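Local coordinates for OxyR (Porphyromonas gingivalis, PDB 3HO7), which is a LysR-family, redox-sensitive transcriptional activator that probably binds DNA, represented here by its regulatory domain, at residues E83-Y88 / P185-R190. Residues are numbered along the deposited sequence; the frame is centred on the assembly and turned at random.
Sequences EEFLGY and PVREVR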
ATOM      1  N   GLU A  83      10.096 -16.661   2.057  1.00 26.23           N
ATOM      2  CA  GLU A  83       9.249 -16.218   0.966  1.00 25.91           C
ATOM      3  C   GLU A  83      10.102 -15.704  -0.177  1.00 26.03           C
ATOM      4  O   GLU A  83      10.929 -14.812   0.006  1.00 25.80           O
ATOM      5  CB  GLU A  83       8.294 -15.127   1.442  1.00 25.25           C
ATOM      6  CG  GLU A  83       7.330 -14.647   0.373  1.00 24.23           C
ATOM      7  CD  GLU A  83       6.273 -13.714   0.926  1.00 22.47           C
ATOM      8  OE1 GLU A  83       6.570 -12.993   1.899  1.00 21.67           O
ATOM      9  OE2 GLU A  83       5.149 -13.701   0.387  1.00 22.58           O
ATOM     10  N   GLU A  84       9.927 -16.302  -1.345  1.00 26.74           N
ATOM     11  CA  GLU A  84      10.689 -15.910  -2.515  1.00 27.04           C
ATOM     12  C   GLU A  84      10.264 -14.573  -3.095  1.00 26.41           C
ATOM     13  O   GLU A  84       9.080 -14.261  -3.165  1.00 25.84           O
ATOM     14  CB  GLU A  84      10.576 -16.974  -3.607  1.00 28.05           C
ATOM     15  CG  GLU A  84      11.442 -18.192  -3.387  1.00 29.87           C
ATOM     16  CD  GLU A  84      11.651 -18.991  -4.657  1.00 31.72           C
ATOM     17  OE1 GLU A  84      11.530 -18.415  -5.756  1.00 32.73           O
ATOM     18  OE2 GLU A  84      11.945 -20.196  -4.553  1.00 33.64           O
ATOM     19  N   PHE A  85      11.250 -13.803  -3.533  1.00 26.33           N
ATOM     20  CA  PHE A  85      11.007 -12.634  -4.356  1.00 25.93           C
ATOM     21  C   PHE A  85      10.825 -13.108  -5.790  1.00 26.08           C
ATOM     22  O   PHE A  85      11.571 -13.965  -6.269  1.00 26.88           O
ATOM     23  CB  PHE A  85      12.193 -11.677  -4.297  1.00 26.18           C
ATOM     24  CG  PHE A  85      12.300 -10.920  -3.011  1.00 26.26           C
ATOM     25  CD1 PHE A  85      11.430  -9.881  -2.732  1.00 26.89           C
ATOM     26  CD2 PHE A  85      13.283 -11.234  -2.087  1.00 27.30           C
ATOM     27  CE1 PHE A  85      11.530  -9.176  -1.549  1.00 26.93           C
ATOM     28  CE2 PHE A  85      13.391 -10.531  -0.903  1.00 27.59           C
ATOM     29  CZ  PHE A  85      12.512  -9.499  -0.635  1.00 27.60           C
ATOM     30  N   LEU A  86       9.830 -12.554  -6.470  1.00 25.58           N
ATOM     31  CA  LEU A  86       9.600 -12.878  -7.867  1.00 25.67           C
ATOM     32  C   LEU A  86       9.638 -11.616  -8.708  1.00 25.16           C
ATOM     33  O   LEU A  86       9.223 -10.544  -8.263  1.00 24.31           O
ATOM     34  CB  LEU A  86       8.259 -13.593  -8.056  1.00 25.99           C
ATOM     35  CG  LEU A  86       8.113 -15.002  -7.470  1.00 26.35           C
ATOM     36  CD1 LEU A  86       6.737 -15.561  -7.795  1.00 27.38           C
ATOM     37  CD2 LEU A  86       9.206 -15.919  -7.992  1.00 27.33           C
ATOM     38  N   GLY A  87      10.158 -11.746  -9.923  1.00 25.60           N
ATOM     39  CA  GLY A  87      10.139 -10.650 -10.871  1.00 25.39           C
ATOM     40  C   GLY A  87       8.725 -10.371 -11.335  1.00 25.16           C
ATOM     41  O   GLY A  87       7.956 -11.288 -11.627  1.00 25.54           O
ATOM     42  N   TYR A  88       8.373  -9.094 -11.384  1.00 24.86           N
ATOM     43  CA  TYR A  88       7.104  -8.680 -11.939  1.00 24.70           C
ATOM     44  C   TYR A  88       7.481  -7.796 -13.118  1.00 24.92           C
ATOM     45  O   TYR A  88       7.934  -6.669 -12.936  1.00 24.65           O
ATOM     46  CB  TYR A  88       6.298  -7.915 -10.887  1.00 24.54           C
ATOM     47  CG  TYR A  88       4.798  -7.927 -11.088  1.00 24.81           C
ATOM     48  CD1 TYR A  88       4.104  -9.122 -11.235  1.00 25.48           C
ATOM     49  CD2 TYR A  88       4.074  -6.743 -11.099  1.00 25.32           C
ATOM     50  CE1 TYR A  88       2.727  -9.135 -11.411  1.00 25.19           C
ATOM     51  CE2 TYR A  88       2.703  -6.743 -11.272  1.00 25.46           C
ATOM     52  CZ  TYR A  88       2.033  -7.940 -11.425  1.00 25.49           C
ATOM     53  OH  TYR A  88       0.670  -7.930 -11.593  1.00 26.94           O
ATOM     54  N   PRO A 185      16.182 -15.721  -4.726  1.00 29.44           N
ATOM     55  CA  PRO A 185      16.163 -14.859  -3.552  1.00 28.73           C
ATOM     56  C   PRO A 185      14.933 -15.091  -2.683  1.00 28.30           C
ATOM     57  O   PRO A 185      13.815 -15.182  -3.195  1.00 27.93           O
ATOM     58  CB  PRO A 185      16.130 -13.450  -4.152  1.00 28.08           C
ATOM     59  CG  PRO A 185      15.556 -13.625  -5.510  1.00 27.90           C
ATOM     60  CD  PRO A 185      16.036 -14.960  -5.979  1.00 28.93           C
ATOM     61  N   VAL A 186      15.147 -15.191  -1.377  1.00 28.50           N
ATOM     62  CA  VAL A 186      14.050 -15.319  -0.429  1.00 27.91           C
ATOM     63  C   VAL A 186      14.252 -14.372   0.746  1.00 27.71           C
ATOM     64  O   VAL A 186      15.382 -14.107   1.158  1.00 27.87           O
ATOM     65  CB  VAL A 186      13.931 -16.753   0.124  1.00 28.83           C
ATOM     66  CG1 VAL A 186      14.120 -17.765  -0.990  1.00 29.38           C
ATOM     67  CG2 VAL A 186      14.947 -16.979   1.233  1.00 29.05           C
ATOM     68  N   ARG A 187      13.149 -13.860   1.279  1.00 27.19           N
ATOM     69  CA  ARG A 187      13.205 -13.129   2.532  1.00 27.15           C
ATOM     70  C   ARG A 187      12.648 -14.025   3.625  1.00 27.45           C
ATOM     71  O   ARG A 187      11.933 -14.987   3.345  1.00 27.77           O
ATOM     72  CB  ARG A 187      12.406 -11.828   2.456  1.00 26.56           C
ATOM     73  CG  ARG A 187      10.902 -12.012   2.491  1.00 26.59           C
ATOM     74  CD  ARG A 187      10.210 -10.668   2.482  1.00 27.31           C
ATOM     75  NE  ARG A 187       8.766 -10.800   2.348  1.00 26.84           N
ATOM     76  CZ  ARG A 187       7.935  -9.767   2.285  1.00 27.30           C
ATOM     77  NH1 ARG A 187       8.414  -8.532   2.345  1.00 27.55           N
ATOM     78  NH2 ARG A 187       6.630  -9.969   2.162  1.00 27.48           N
ATOM     79  N   GLU A 188      12.987 -13.715   4.868  1.00 27.73           N
ATOM     80  CA  GLU A 188      12.469 -14.473   5.995  1.00 27.99           C
ATOM     81  C   GLU A 188      11.450 -13.637   6.746  1.00 27.36           C
ATOM     82  O   GLU A 188      11.741 -12.516   7.161  1.00 27.08           O
ATOM     83  CB  GLU A 188      13.601 -14.906   6.927  1.00 28.83           C
ATOM     84  CG  GLU A 188      14.372 -13.754   7.546  1.00 29.41           C
ATOM     85  CD  GLU A 188      15.543 -14.220   8.384  1.00 31.29           C
ATOM     86  OE1 GLU A 188      15.384 -15.200   9.143  1.00 31.92           O
ATOM     87  OE2 GLU A 188      16.628 -13.606   8.282  1.00 32.38           O
ATOM     88  N   VAL A 189      10.246 -14.177   6.894  1.00 27.07           N
ATOM     89  CA  VAL A 189       9.207 -13.529   7.674  1.00 26.63           C
ATOM     90  C   VAL A 189       9.289 -14.065   9.097  1.00 27.02           C
ATOM     91  O   VAL A 189       9.233 -15.274   9.312  1.00 27.74           O
ATOM     92  CB  VAL A 189       7.810 -13.797   7.081  1.00 26.42           C
ATOM     93  CG1 VAL A 189       6.739 -13.105   7.907  1.00 26.38           C
ATOM     94  CG2 VAL A 189       7.754 -13.330   5.631  1.00 26.06           C
ATOM     95  N   ARG A 190       9.440 -13.166  10.062  1.00 27.04           N
ATOM     96  CA  ARG A 190       9.682 -13.566  11.440  1.00 27.56           C
ATOM     97  C   ARG A 190       8.758 -12.831  12.397  1.00 27.56           C
ATOM     98  O   ARG A 190       8.233 -11.769  12.071  1.00 27.02           O
ATOM     99  CB  ARG A 190      11.143 -13.307  11.819  1.00 27.81           C
ATOM    100  CG  ARG A 190      12.143 -13.896  10.827  1.00 27.95           C
ATOM    101  CD  ARG A 190      13.584 -13.635  11.245  1.00 28.96           C
ATOM    102  NE  ARG A 190      13.932 -14.345  12.470  1.00 29.69           N
ATOM    103  CZ  ARG A 190      14.353 -15.604  12.506  1.00 29.89           C
ATOM    104  NH1 ARG A 190      14.478 -16.296  11.382  1.00 30.41           N
ATOM    105  NH2 ARG A 190      14.646 -16.169  13.667  1.00 30.78           N
TER
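Glu83 and Arg187 face each other as a hydrogen-bonded pair where strands 75-89 and 184-194 run antiparallel, the two long strands that pass between the lobes of the periplasmic-binding-protein-like fold of LysR regulatory domains. Glu83 N donates a hydrogen bond to Arg187 O at 2.8 Å, and Arg187 N donates one back to Glu83 O at 2.7 Å. One step on, Glu84 and Val186 form the non-hydrogen-bonded pair, their CA atoms only 4.0 Å apart, and Phe85 N closes the ladder on Pro185 O. The N-to-C directions of the two segments differ by 137°, well short of strictly antiparallel, and beyond Phe85 the first strand diverges to bond with Ile161 and Thr159 of strand 158-162.

On the sheet face carrying Glu83 and Arg187, the two side chains run alongside each other, pointing the same way. The Arg187 guanidinium takes Glu83 OE1 side-on, with Arg187 NH2 at 3.0 Å and NE at 3.1 Å. The oxygen lies in the guanidinium plane, yet both donors approach it from one side of the carboxylate, whose plane is turned 49° from theirs. With CG anti to the backbone N (chi1 -178°), the extended Glu83 chain brings OE1 level with NE and NH2 of the equally extended Arg187. Leu164 N holds the other oxygen, OE2, and Thr20 O takes a further bond from Arg187 NH2, fixing both partners of this buried ion pair from outside; Pro162 packs against both side chains.

On the opposite face, CG of Glu84 rests on Val186 CG1, while the Glu84 carboxylate turns to Gln225. Separately, the Phe85 side chain crosses that of Arg187 at about a right angle, its CE2 atom 3.7 Å from Arg187 CB, and Phe85 CB meets Pro185 CG at 4.1 Å.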